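Local structure of glutaredoxin family protein (Xanthomonas campestris, 1TTZ) at residues 47-59 with 63-76. The protein is of uncharacterised function but belongs to the glutaredoxin-like families of the thioredoxin clan, and so may act in thiol-disulfide redox chemistry. Residues are numbered along the deposited sequence; the frame is centred on the assembly and turned at random.
Sequences RVPVLRDPMGREL and FDAPRLRAWLDAAP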
loop_
_atom_site.group_PDB
_atom_site.type_symbol
_atom_site.label_atom_id
_atom_site.label_comp_id
_atom_site.label_asym_id
_atom_site.label_seq_id
_atom_site.Cartn_x
_atom_site.Cartn_y
_atom_site.Cartn_z
ATOM N N ARG A 47 -7.671 3.374 -6.662
ATOM C CA ARG A 47 -7.495 2.879 -5.297
ATOM C C ARG A 47 -6.195 3.234 -4.576
ATOM O O ARG A 47 -6.161 3.236 -3.345
ATOM C CB ARG A 47 -7.647 1.355 -5.294
ATOM C CG ARG A 47 -8.964 0.836 -5.860
ATOM C CD ARG A 47 -8.794 -0.619 -6.283
ATOM N NE ARG A 47 -8.250 -1.420 -5.191
ATOM C CZ ARG A 47 -7.690 -2.616 -5.341
ATOM N NH1 ARG A 47 -7.595 -3.158 -6.548
ATOM N NH2 ARG A 47 -7.221 -3.266 -4.280
ATOM N N VAL A 48 -5.130 3.516 -5.323
ATOM C CA VAL A 48 -3.839 3.844 -4.717
ATOM C C VAL A 48 -3.930 4.945 -3.656
ATOM O O VAL A 48 -4.677 5.916 -3.803
ATOM C CB VAL A 48 -2.787 4.279 -5.788
ATOM C CG1 VAL A 48 -2.264 3.053 -6.536
ATOM C CG2 VAL A 48 -3.404 5.277 -6.767
ATOM N N PRO A 49 -3.158 4.810 -2.570
ATOM C CA PRO A 49 -2.223 3.722 -2.272
ATOM C C PRO A 49 -2.893 2.425 -1.818
ATOM O O PRO A 49 -3.875 2.443 -1.070
ATOM C CB PRO A 49 -1.348 4.322 -1.181
ATOM C CG PRO A 49 -2.340 5.162 -0.424
ATOM C CD PRO A 49 -3.067 5.865 -1.546
ATOM N N VAL A 50 -2.340 1.304 -2.269
ATOM C CA VAL A 50 -2.849 -0.018 -1.918
ATOM C C VAL A 50 -1.688 -0.904 -1.475
ATOM O O VAL A 50 -0.658 -0.961 -2.141
ATOM C CB VAL A 50 -3.541 -0.695 -3.122
ATOM C CG1 VAL A 50 -3.904 -2.132 -2.775
ATOM C CG2 VAL A 50 -4.787 0.080 -3.516
ATOM N N LEU A 51 -1.854 -1.579 -0.345
ATOM C CA LEU A 51 -0.824 -2.472 0.176
ATOM C C LEU A 51 -1.191 -3.922 -0.123
ATOM O O LEU A 51 -2.344 -4.320 0.038
ATOM C CB LEU A 51 -0.678 -2.299 1.688
ATOM C CG LEU A 51 0.374 -1.307 2.178
ATOM C CD1 LEU A 51 0.164 -1.051 3.662
ATOM C CD2 LEU A 51 1.781 -1.858 1.913
ATOM N N ARG A 52 -0.216 -4.712 -0.557
ATOM C CA ARG A 52 -0.473 -6.114 -0.861
ATOM C C ARG A 52 0.599 -6.961 -0.176
ATOM O O ARG A 52 1.783 -6.637 -0.250
ATOM C CB ARG A 52 -0.430 -6.322 -2.381
ATOM C CG ARG A 52 -0.766 -7.728 -2.862
ATOM C CD ARG A 52 -0.462 -7.866 -4.348
ATOM N NE ARG A 52 -0.675 -9.222 -4.850
ATOM C CZ ARG A 52 -1.845 -9.692 -5.273
ATOM N NH1 ARG A 52 -1.940 -10.939 -5.711
ATOM N NH2 ARG A 52 -2.919 -8.914 -5.269
ATOM N N ASP A 53 0.196 -8.030 0.509
ATOM C CA ASP A 53 1.186 -8.870 1.167
ATOM C C ASP A 53 1.492 -10.119 0.349
ATOM O O ASP A 53 0.853 -10.377 -0.669
ATOM C CB ASP A 53 0.742 -9.236 2.598
ATOM C CG ASP A 53 -0.444 -10.183 2.642
ATOM O OD1 ASP A 53 -0.834 -10.733 1.593
ATOM O OD2 ASP A 53 -0.982 -10.382 3.753
ATOM N N PRO A 54 2.489 -10.906 0.774
ATOM C CA PRO A 54 2.859 -12.128 0.048
ATOM C C PRO A 54 1.680 -13.051 -0.259
ATOM O O PRO A 54 1.610 -13.637 -1.339
ATOM C CB PRO A 54 3.888 -12.774 0.974
ATOM C CG PRO A 54 4.569 -11.580 1.586
ATOM C CD PRO A 54 3.391 -10.684 1.922
HETATM N N MSE A 55 0.755 -13.158 0.689
HETATM C CA MSE A 55 -0.424 -14.007 0.542
HETATM C C MSE A 55 -1.380 -13.504 -0.528
HETATM O O MSE A 55 -2.269 -14.232 -0.965
HETATM C CB MSE A 55 -1.171 -14.099 1.873
HETATM C CG MSE A 55 -1.298 -15.508 2.414
HETATM SE SE MSE A 55 0.419 -16.392 2.526
HETATM C CE MSE A 55 0.225 -17.642 1.052
ATOM N N GLY A 56 -1.204 -12.257 -0.941
ATOM C CA GLY A 56 -2.076 -11.703 -1.954
ATOM C C GLY A 56 -3.189 -10.856 -1.369
ATOM O O GLY A 56 -4.024 -10.345 -2.110
ATOM N N ARG A 57 -3.218 -10.715 -0.045
ATOM C CA ARG A 57 -4.240 -9.895 0.600
ATOM C C ARG A 57 -3.936 -8.446 0.285
ATOM O O ARG A 57 -2.778 -8.079 0.107
ATOM C CB ARG A 57 -4.220 -10.071 2.119
ATOM C CG ARG A 57 -4.696 -11.412 2.644
ATOM C CD ARG A 57 -4.853 -11.323 4.162
ATOM N NE ARG A 57 -3.639 -10.792 4.768
ATOM C CZ ARG A 57 -3.604 -10.014 5.845
ATOM N NH1 ARG A 57 -4.725 -9.663 6.459
ATOM N NH2 ARG A 57 -2.437 -9.581 6.298
ATOM N N GLU A 58 -4.969 -7.619 0.217
ATOM C CA GLU A 58 -4.772 -6.211 -0.080
ATOM C C GLU A 58 -5.545 -5.284 0.855
ATOM O O GLU A 58 -6.653 -5.596 1.298
ATOM C CB GLU A 58 -5.121 -5.928 -1.550
ATOM C CG GLU A 58 -4.070 -6.458 -2.536
ATOM C CD GLU A 58 -4.347 -6.079 -3.984
ATOM O OE1 GLU A 58 -3.444 -6.272 -4.828
ATOM O OE2 GLU A 58 -5.462 -5.596 -4.283
ATOM N N LEU A 59 -4.922 -4.153 1.170
ATOM C CA LEU A 59 -5.499 -3.144 2.048
ATOM C C LEU A 59 -5.529 -1.849 1.246
ATOM O O LEU A 59 -4.477 -1.348 0.840
ATOM C CB LEU A 59 -4.616 -2.955 3.280
ATOM C CG LEU A 59 -5.162 -2.051 4.388
ATOM C CD1 LEU A 59 -6.381 -2.706 5.027
ATOM C CD2 LEU A 59 -4.071 -1.814 5.431
ATOM N N PHE A 63 -5.980 4.157 5.436
ATOM C CA PHE A 63 -5.566 3.333 6.556
ATOM C C PHE A 63 -4.553 4.072 7.419
ATOM O O PHE A 63 -3.582 4.631 6.911
ATOM C CB PHE A 63 -4.988 1.980 6.105
ATOM C CG PHE A 63 -3.934 2.063 5.021
ATOM C CD1 PHE A 63 -4.254 1.735 3.703
ATOM C CD2 PHE A 63 -2.610 2.385 5.332
ATOM C CE1 PHE A 63 -3.270 1.712 2.707
ATOM C CE2 PHE A 63 -1.614 2.369 4.347
ATOM C CZ PHE A 63 -1.946 2.029 3.030
ATOM N N ASP A 64 -4.804 4.102 8.722
ATOM C CA ASP A 64 -3.885 4.744 9.652
ATOM C C ASP A 64 -3.013 3.660 10.284
ATOM O O ASP A 64 -3.193 2.471 9.995
ATOM C CB ASP A 64 -4.648 5.511 10.736
ATOM C CG ASP A 64 -5.692 4.661 11.430
ATOM O OD1 ASP A 64 -5.522 3.424 11.471
ATOM O OD2 ASP A 64 -6.677 5.236 11.947
ATOM N N ALA A 65 -2.081 4.063 11.143
ATOM C CA ALA A 65 -1.177 3.119 11.792
ATOM C C ALA A 65 -1.878 1.939 12.460
ATOM O O ALA A 65 -1.489 0.788 12.261
ATOM C CB ALA A 65 -0.304 3.845 12.806
ATOM N N PRO A 66 -2.919 2.200 13.271
ATOM C CA PRO A 66 -3.583 1.058 13.905
ATOM C C PRO A 66 -4.282 0.083 12.947
ATOM O O PRO A 66 -4.288 -1.126 13.181
ATOM C CB PRO A 66 -4.550 1.718 14.893
ATOM C CG PRO A 66 -4.786 3.074 14.318
ATOM C CD PRO A 66 -3.423 3.471 13.816
ATOM N N ARG A 67 -4.869 0.600 11.872
ATOM C CA ARG A 67 -5.552 -0.265 10.919
ATOM C C ARG A 67 -4.524 -1.099 10.173
ATOM O O ARG A 67 -4.721 -2.288 9.922
ATOM C CB ARG A 67 -6.362 0.561 9.916
ATOM C CG ARG A 67 -7.239 -0.309 9.028
ATOM C CD ARG A 67 -7.898 0.468 7.893
ATOM N NE ARG A 67 -8.786 -0.417 7.145
ATOM C CZ ARG A 67 -8.954 -0.391 5.827
ATOM N NH1 ARG A 67 -8.296 0.486 5.079
ATOM N NH2 ARG A 67 -9.775 -1.262 5.252
ATOM N N LEU A 68 -3.418 -0.462 9.819
ATOM C CA LEU A 68 -2.356 -1.143 9.106
ATOM C C LEU A 68 -1.744 -2.239 9.974
ATOM O O LEU A 68 -1.644 -3.391 9.557
ATOM C CB LEU A 68 -1.291 -0.128 8.679
ATOM C CG LEU A 68 -0.006 -0.687 8.067
ATOM C CD1 LEU A 68 -0.350 -1.719 7.017
ATOM C CD2 LEU A 68 0.814 0.457 7.460
ATOM N N ARG A 69 -1.335 -1.873 11.184
ATOM C CA ARG A 69 -0.737 -2.831 12.105
ATOM C C ARG A 69 -1.692 -3.993 12.376
ATOM O O ARG A 69 -1.264 -5.143 12.465
ATOM C CB ARG A 69 -0.336 -2.122 13.409
ATOM C CG ARG A 69 0.060 -3.039 14.570
ATOM C CD ARG A 69 0.965 -4.192 14.143
ATOM N NE ARG A 69 2.199 -3.745 13.514
ATOM C CZ ARG A 69 3.040 -4.548 12.868
ATOM N NH1 ARG A 69 2.782 -5.848 12.764
ATOM N NH2 ARG A 69 4.138 -4.047 12.316
ATOM N N ALA A 70 -2.984 -3.700 12.485
ATOM C CA ALA A 70 -3.972 -4.750 12.728
ATOM C C ALA A 70 -4.111 -5.651 11.496
ATOM O O ALA A 70 -4.222 -6.870 11.612
ATOM C CB ALA A 70 -5.332 -4.131 13.084
ATOM N N TRP A 71 -4.108 -5.047 10.314
ATOM C CA TRP A 71 -4.231 -5.814 9.084
ATOM C C TRP A 71 -3.076 -6.802 9.000
ATOM O O TRP A 71 -3.271 -7.978 8.704
ATOM C CB TRP A 71 -4.216 -4.875 7.881
ATOM C CG TRP A 71 -4.233 -5.577 6.559
ATOM C CD1 TRP A 71 -5.276 -6.255 5.999
ATOM C CD2 TRP A 71 -3.157 -5.647 5.620
ATOM N NE1 TRP A 71 -4.916 -6.742 4.764
ATOM C CE2 TRP A 71 -3.616 -6.381 4.508
ATOM C CE3 TRP A 71 -1.845 -5.154 5.610
ATOM C CZ2 TRP A 71 -2.807 -6.636 3.393
ATOM C CZ3 TRP A 71 -1.039 -5.404 4.500
ATOM C CH2 TRP A 71 -1.525 -6.139 3.408
ATOM N N LEU A 72 -1.872 -6.316 9.272
ATOM C CA LEU A 72 -0.685 -7.163 9.244
ATOM C C LEU A 72 -0.798 -8.320 10.242
ATOM O O LEU A 72 -0.527 -9.474 9.906
ATOM C CB LEU A 72 0.553 -6.338 9.582
ATOM C CG LEU A 72 0.950 -5.262 8.578
ATOM C CD1 LEU A 72 2.054 -4.405 9.166
ATOM C CD2 LEU A 72 1.406 -5.918 7.284
ATOM N N ASP A 73 -1.202 -8.006 11.468
ATOM C CA ASP A 73 -1.320 -9.024 12.506
ATOM C C ASP A 73 -2.481 -9.975 12.297
ATOM O O ASP A 73 -2.568 -11.002 12.963
ATOM C CB ASP A 73 -1.464 -8.375 13.880
ATOM C CG ASP A 73 -0.254 -7.567 14.272
ATOM O OD1 ASP A 73 0.835 -7.815 13.713
ATOM O OD2 ASP A 73 -0.391 -6.695 15.150
ATOM N N ALA A 74 -3.376 -9.632 11.381
ATOM C CA ALA A 74 -4.537 -10.466 11.102
ATOM C C ALA A 74 -4.214 -11.550 10.075
ATOM O O ALA A 74 -5.058 -12.393 9.773
ATOM C CB ALA A 74 -5.694 -9.598 10.609
ATOM N N ALA A 75 -2.995 -11.523 9.543
ATOM C CA ALA A 75 -2.570 -12.509 8.551
ATOM C C ALA A 75 -2.244 -13.846 9.219
ATOM O O ALA A 75 -1.801 -13.880 10.371
ATOM C CB ALA A 75 -1.348 -11.994 7.791
ATOM N N PRO A 76 -2.440 -14.964 8.499
ATOM C CA PRO A 76 -2.945 -15.027 7.123
ATOM C C PRO A 76 -4.466 -15.158 7.069
ATOM O O PRO A 76 -5.067 -15.448 8.127
ATOM C CB PRO A 76 -2.249 -16.262 6.575
ATOM C CG PRO A 76 -2.295 -17.181 7.758
ATOM C CD PRO A 76 -1.883 -16.270 8.906
HETATM O O HOH W 1 -7.219 -8.082 3.221
#
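W71 holds CG opposite its backbone N (chi1 176°), which swings the indole off helix 65-73 onto hairpin 50-60, while a bend at chi3 (-51°) turns the R57 guanidinium back over that ring. The pairing joins the closing hairpin and C-terminal helix of a thioredoxin-like fold, whose cis-P49 precedes the first hairpin strand. The indole is sandwiched: L59 CB makes a CH-pi contact with one face, 3.9 Å from the centroid of the five-membered ring, and R57 stacks on the opposite face as a cation-pi pair, planes 17° apart. R57 NH1 and NH2 also converge end-on on W71 O, the NH2 bond being 3.0 Å long, so one arginine holds both ring and last helical turn. In a salt bridge, D53 OD2 accepts from R57 NE (2.9 Å) and NH2, both from the same carboxylate face, fixing the guanidinium's rotation. Deeper in, L59 CD2 lies over the F63 ring and L51 CD1 meets F63 CZ at 3.8 Å; helix 12-23 covers L51 and F63. L59 CD1 sits centrally over the guanidinium of R67, whose NH1 hydrogen-bonds to D60 O. At the indole rim, a water accepts from W71 NE1 at 3.1 Å and donates to E58 O.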